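Local coordinates for protein putative cell surface hydrolase (Lactobacillus plantarum, PDB 3LP5) that probably acts as a cell-surface hydrolase of the alpha/beta-hydrolase superfamily, although its substrate and reaction are not established, at residues Ile227-Leu232 with Lys239-Asn244. Residues are numbered along the deposited sequence; the frame is centred on the assembly and turned at random.
Sequences IRQYLL and KVRQKN
Q229 and N244 join their side-chain amides where the short helix 238-245 packs against the C-terminal part of helix 217-231, a helix-helix contact at the surface of the alpha/beta-hydrolase fold. The axes of segments 227-231 and 239-244 come within 10.9 Å, crossing at -71°, and only 179 Å² is buried, which leaves the span to long side chains, chiefly Q229. Q229 spans the separation because its chain runs extended beyond CG, which lies anti to the backbone N. Its OE1 accepts a hydrogen bond from N244 ND2 at 3.0 Å, the donor lying 49° out of the carbonyl plane of Q229. The other end of the same amide gives a weak bond, Q229 NE2 to R241 O at 3.4 Å, long but nearly straight (N-H...O 171°). Both polar atoms of N244 are bonded: ND2 also to S225 OG on helix 217-231, and OD1 to R247 NE. R241 contributes aliphatic surface, its CG lying 3.5 Å from Q229 NE2, while its guanidinium pairs with D238. Replacing this glutamine by an alanine would probably cost N244 ND2 one of its two partners, leave R241 O without its weak donor and open a gap beside R241 CG. Beside the bridge, Q229 CG sits over the outer part of one face of the Y230 ring, 3.7 Å from its plane. Y230 CE2 comes within 4.3 Å of N244 CB.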
ATOM      1  N   ILE A 227       9.437  -5.171   3.278  1.00  9.49           N
ATOM      2  CA  ILE A 227       8.602  -5.486   2.133  1.00  9.98           C
ATOM      3  C   ILE A 227       9.029  -6.861   1.658  1.00 10.38           C
ATOM      4  O   ILE A 227       8.176  -7.766   1.482  1.00 11.35           O
ATOM      5  CB  ILE A 227       8.723  -4.472   0.968  1.00 10.20           C
ATOM      6  CG1 ILE A 227       8.066  -3.136   1.301  1.00 11.13           C
ATOM      7  CG2 ILE A 227       8.210  -5.072  -0.345  1.00 10.56           C
ATOM      8  CD1 ILE A 227       8.499  -1.995   0.338  1.00 10.92           C
ATOM      9  N   ARG A 228      10.329  -7.044   1.520  1.00  8.91           N
ATOM     10  CA  ARG A 228      10.856  -8.397   1.141  1.00  8.96           C
ATOM     11  C   ARG A 228      10.441  -9.548   2.099  1.00  9.80           C
ATOM     12  O   ARG A 228       9.947 -10.584   1.662  1.00 12.51           O
ATOM     13  CB  ARG A 228      12.352  -8.346   0.979  1.00  8.97           C
ATOM     14  CG  ARG A 228      12.757  -7.577  -0.259  1.00  7.94           C
ATOM     15  CD  ARG A 228      14.286  -7.476  -0.348  1.00 13.18           C
ATOM     16  NE  ARG A 228      14.883  -8.817  -0.431  1.00 15.22           N
ATOM     17  CZ  ARG A 228      16.105  -9.126  -0.027  1.00 21.46           C
ATOM     18  NH1 ARG A 228      16.910  -8.198   0.471  1.00 21.02           N
ATOM     19  NH2 ARG A 228      16.554 -10.366  -0.190  1.00 24.52           N
ATOM     20  N   GLN A 229      10.639  -9.369   3.400  1.00 10.81           N
ATOM     21  CA  GLN A 229      10.300 -10.362   4.384  1.00 11.30           C
ATOM     22  C   GLN A 229       8.786 -10.647   4.511  1.00 12.83           C
ATOM     23  O   GLN A 229       8.402 -11.792   4.640  1.00 12.74           O
ATOM     24  CB  GLN A 229      10.860  -9.956   5.747  1.00 11.28           C
ATOM     25  CG  GLN A 229      10.445 -10.885   6.900  1.00 13.89           C
ATOM     26  CD  GLN A 229      11.379 -10.784   8.061  1.00 17.46           C
ATOM     27  OE1 GLN A 229      12.508 -10.279   7.925  1.00 20.52           O
ATOM     28  NE2 GLN A 229      10.944 -11.252   9.205  1.00 18.07           N
ATOM     29  N   TYR A 230       7.945  -9.618   4.520  1.00 12.72           N
ATOM     30  CA  TYR A 230       6.523  -9.818   4.871  1.00 14.47           C
ATOM     31  C   TYR A 230       5.620  -9.701   3.657  1.00 14.79           C
ATOM     32  O   TYR A 230       4.672 -10.446   3.555  1.00 15.60           O
ATOM     33  CB  TYR A 230       6.066  -8.812   5.959  1.00 12.02           C
ATOM     34  CG  TYR A 230       6.698  -9.104   7.318  1.00 15.37           C
ATOM     35  CD1 TYR A 230       6.286 -10.209   8.094  1.00 18.10           C
ATOM     36  CD2 TYR A 230       7.721  -8.304   7.814  1.00 17.07           C
ATOM     37  CE1 TYR A 230       6.897 -10.477   9.320  1.00 18.28           C
ATOM     38  CE2 TYR A 230       8.341  -8.570   9.031  1.00 16.39           C
ATOM     39  CZ  TYR A 230       7.913  -9.638   9.784  1.00 18.74           C
ATOM     40  OH  TYR A 230       8.519  -9.869  10.995  1.00 19.02           O
ATOM     41  N   LEU A 231       5.892  -8.789   2.739  1.00 15.62           N
ATOM     42  CA  LEU A 231       4.968  -8.642   1.578  1.00 15.45           C
ATOM     43  C   LEU A 231       5.291  -9.686   0.532  1.00 16.05           C
ATOM     44  O   LEU A 231       4.378 -10.356   0.008  1.00 14.86           O
ATOM     45  CB  LEU A 231       4.981  -7.241   0.938  1.00 14.95           C
ATOM     46  CG  LEU A 231       3.854  -7.055  -0.115  1.00 16.15           C
ATOM     47  CD1 LEU A 231       2.428  -7.221   0.463  1.00 16.49           C
ATOM     48  CD2 LEU A 231       3.955  -5.766  -0.858  1.00 17.79           C
ATOM     49  N   LEU A 232       6.579  -9.821   0.222  1.00 15.26           N
ATOM     50  CA  LEU A 232       7.040 -10.788  -0.781  1.00 15.36           C
ATOM     51  C   LEU A 232       7.286 -12.172  -0.186  1.00 16.79           C
ATOM     52  O   LEU A 232       7.457 -13.123  -0.922  1.00 16.46           O
ATOM     53  CB  LEU A 232       8.322 -10.295  -1.471  1.00 14.67           C
ATOM     54  CG  LEU A 232       8.164  -8.942  -2.178  1.00 17.08           C
ATOM     55  CD1 LEU A 232       9.485  -8.459  -2.863  1.00 15.65           C
ATOM     56  CD2 LEU A 232       7.038  -8.934  -3.184  1.00 17.28           C
ATOM     57  N   LYS A 239      19.586 -13.288  10.907  1.00 21.29           N
ATOM     58  CA  LYS A 239      19.740 -12.138  11.781  1.00 22.40           C
ATOM     59  C   LYS A 239      18.855 -10.986  11.291  1.00 20.99           C
ATOM     60  O   LYS A 239      18.360 -10.187  12.075  1.00 20.21           O
ATOM     61  CB  LYS A 239      21.206 -11.666  11.825  1.00 23.13           C
ATOM     62  CG  LYS A 239      22.175 -12.562  12.644  1.00 27.61           C
ATOM     63  CD  LYS A 239      21.619 -12.985  13.992  1.00 35.61           C
ATOM     64  CE  LYS A 239      21.337 -14.515  14.059  1.00 37.79           C
ATOM     65  NZ  LYS A 239      22.574 -15.365  13.924  1.00 39.45           N
ATOM     66  N   VAL A 240      18.694 -10.894   9.985  1.00 20.01           N
ATOM     67  CA  VAL A 240      17.779  -9.891   9.411  1.00 19.23           C
ATOM     68  C   VAL A 240      16.305 -10.188   9.786  1.00 18.54           C
ATOM     69  O   VAL A 240      15.571  -9.292  10.222  1.00 18.68           O
ATOM     70  CB  VAL A 240      18.031  -9.770   7.901  1.00 18.42           C
ATOM     71  CG1 VAL A 240      16.963  -8.914   7.177  1.00 18.74           C
ATOM     72  CG2 VAL A 240      19.429  -9.162   7.714  1.00 18.41           C
ATOM     73  N   ARG A 241      15.914 -11.445   9.651  1.00 18.12           N
ATOM     74  CA  ARG A 241      14.569 -11.888   9.961  1.00 19.22           C
ATOM     75  C   ARG A 241      14.282 -11.611  11.406  1.00 19.36           C
ATOM     76  O   ARG A 241      13.253 -11.054  11.738  1.00 18.16           O
ATOM     77  CB  ARG A 241      14.397 -13.386   9.702  1.00 19.99           C
ATOM     78  CG  ARG A 241      13.030 -13.924  10.203  1.00 22.25           C
ATOM     79  CD  ARG A 241      12.804 -15.391   9.908  1.00 27.50           C
ATOM     80  NE  ARG A 241      14.009 -16.194  10.160  1.00 33.41           N
ATOM     81  CZ  ARG A 241      14.331 -16.777  11.322  1.00 36.69           C
ATOM     82  NH1 ARG A 241      13.539 -16.674  12.403  1.00 38.99           N
ATOM     83  NH2 ARG A 241      15.464 -17.468  11.409  1.00 36.43           N
ATOM     84  N   GLN A 242      15.216 -11.987  12.275  1.00 20.40           N
ATOM     85  CA  GLN A 242      15.001 -11.849  13.729  1.00 21.34           C
ATOM     86  C   GLN A 242      14.850 -10.386  14.142  1.00 20.50           C
ATOM     87  O   GLN A 242      13.963 -10.066  14.909  1.00 20.32           O
ATOM     88  CB  GLN A 242      16.101 -12.582  14.520  1.00 22.34           C
ATOM     89  CG  GLN A 242      15.925 -14.096  14.310  1.00 26.76           C
ATOM     90  CD  GLN A 242      17.081 -14.980  14.819  1.00 31.29           C
ATOM     91  OE1 GLN A 242      18.245 -14.575  14.858  1.00 32.45           O
ATOM     92  NE2 GLN A 242      16.740 -16.203  15.193  1.00 29.29           N
ATOM     93  N   LYS A 243      15.689  -9.518  13.571  1.00 19.60           N
ATOM     94  CA  LYS A 243      15.674  -8.109  13.825  1.00 19.77           C
ATOM     95  C   LYS A 243      14.370  -7.466  13.297  1.00 18.92           C
ATOM     96  O   LYS A 243      13.809  -6.584  13.965  1.00 18.95           O
ATOM     97  CB  LYS A 243      16.919  -7.464  13.174  1.00 21.50           C
ATOM     98  CG  LYS A 243      17.017  -5.916  13.226  1.00 24.99           C
ATOM     99  CD  LYS A 243      18.479  -5.427  12.982  1.00 32.52           C
ATOM    100  CE  LYS A 243      18.915  -5.378  11.486  1.00 36.50           C
ATOM    101  NZ  LYS A 243      19.833  -4.195  11.176  1.00 35.50           N
ATOM    102  N   ASN A 244      13.916  -7.857  12.110  1.00 17.05           N
ATOM    103  CA  ASN A 244      12.650  -7.304  11.556  1.00 16.32           C
ATOM    104  C   ASN A 244      11.476  -7.738  12.424  1.00 16.77           C
ATOM    105  O   ASN A 244      10.577  -6.914  12.734  1.00 16.26           O
ATOM    106  CB  ASN A 244      12.429  -7.732  10.101  1.00 15.62           C
ATOM    107  CG  ASN A 244      13.242  -6.896   9.101  1.00 16.34           C
ATOM    108  OD1 ASN A 244      13.737  -5.837   9.425  1.00 18.28           O
ATOM    109  ND2 ASN A 244      13.355  -7.385   7.873  1.00 15.51           N
TER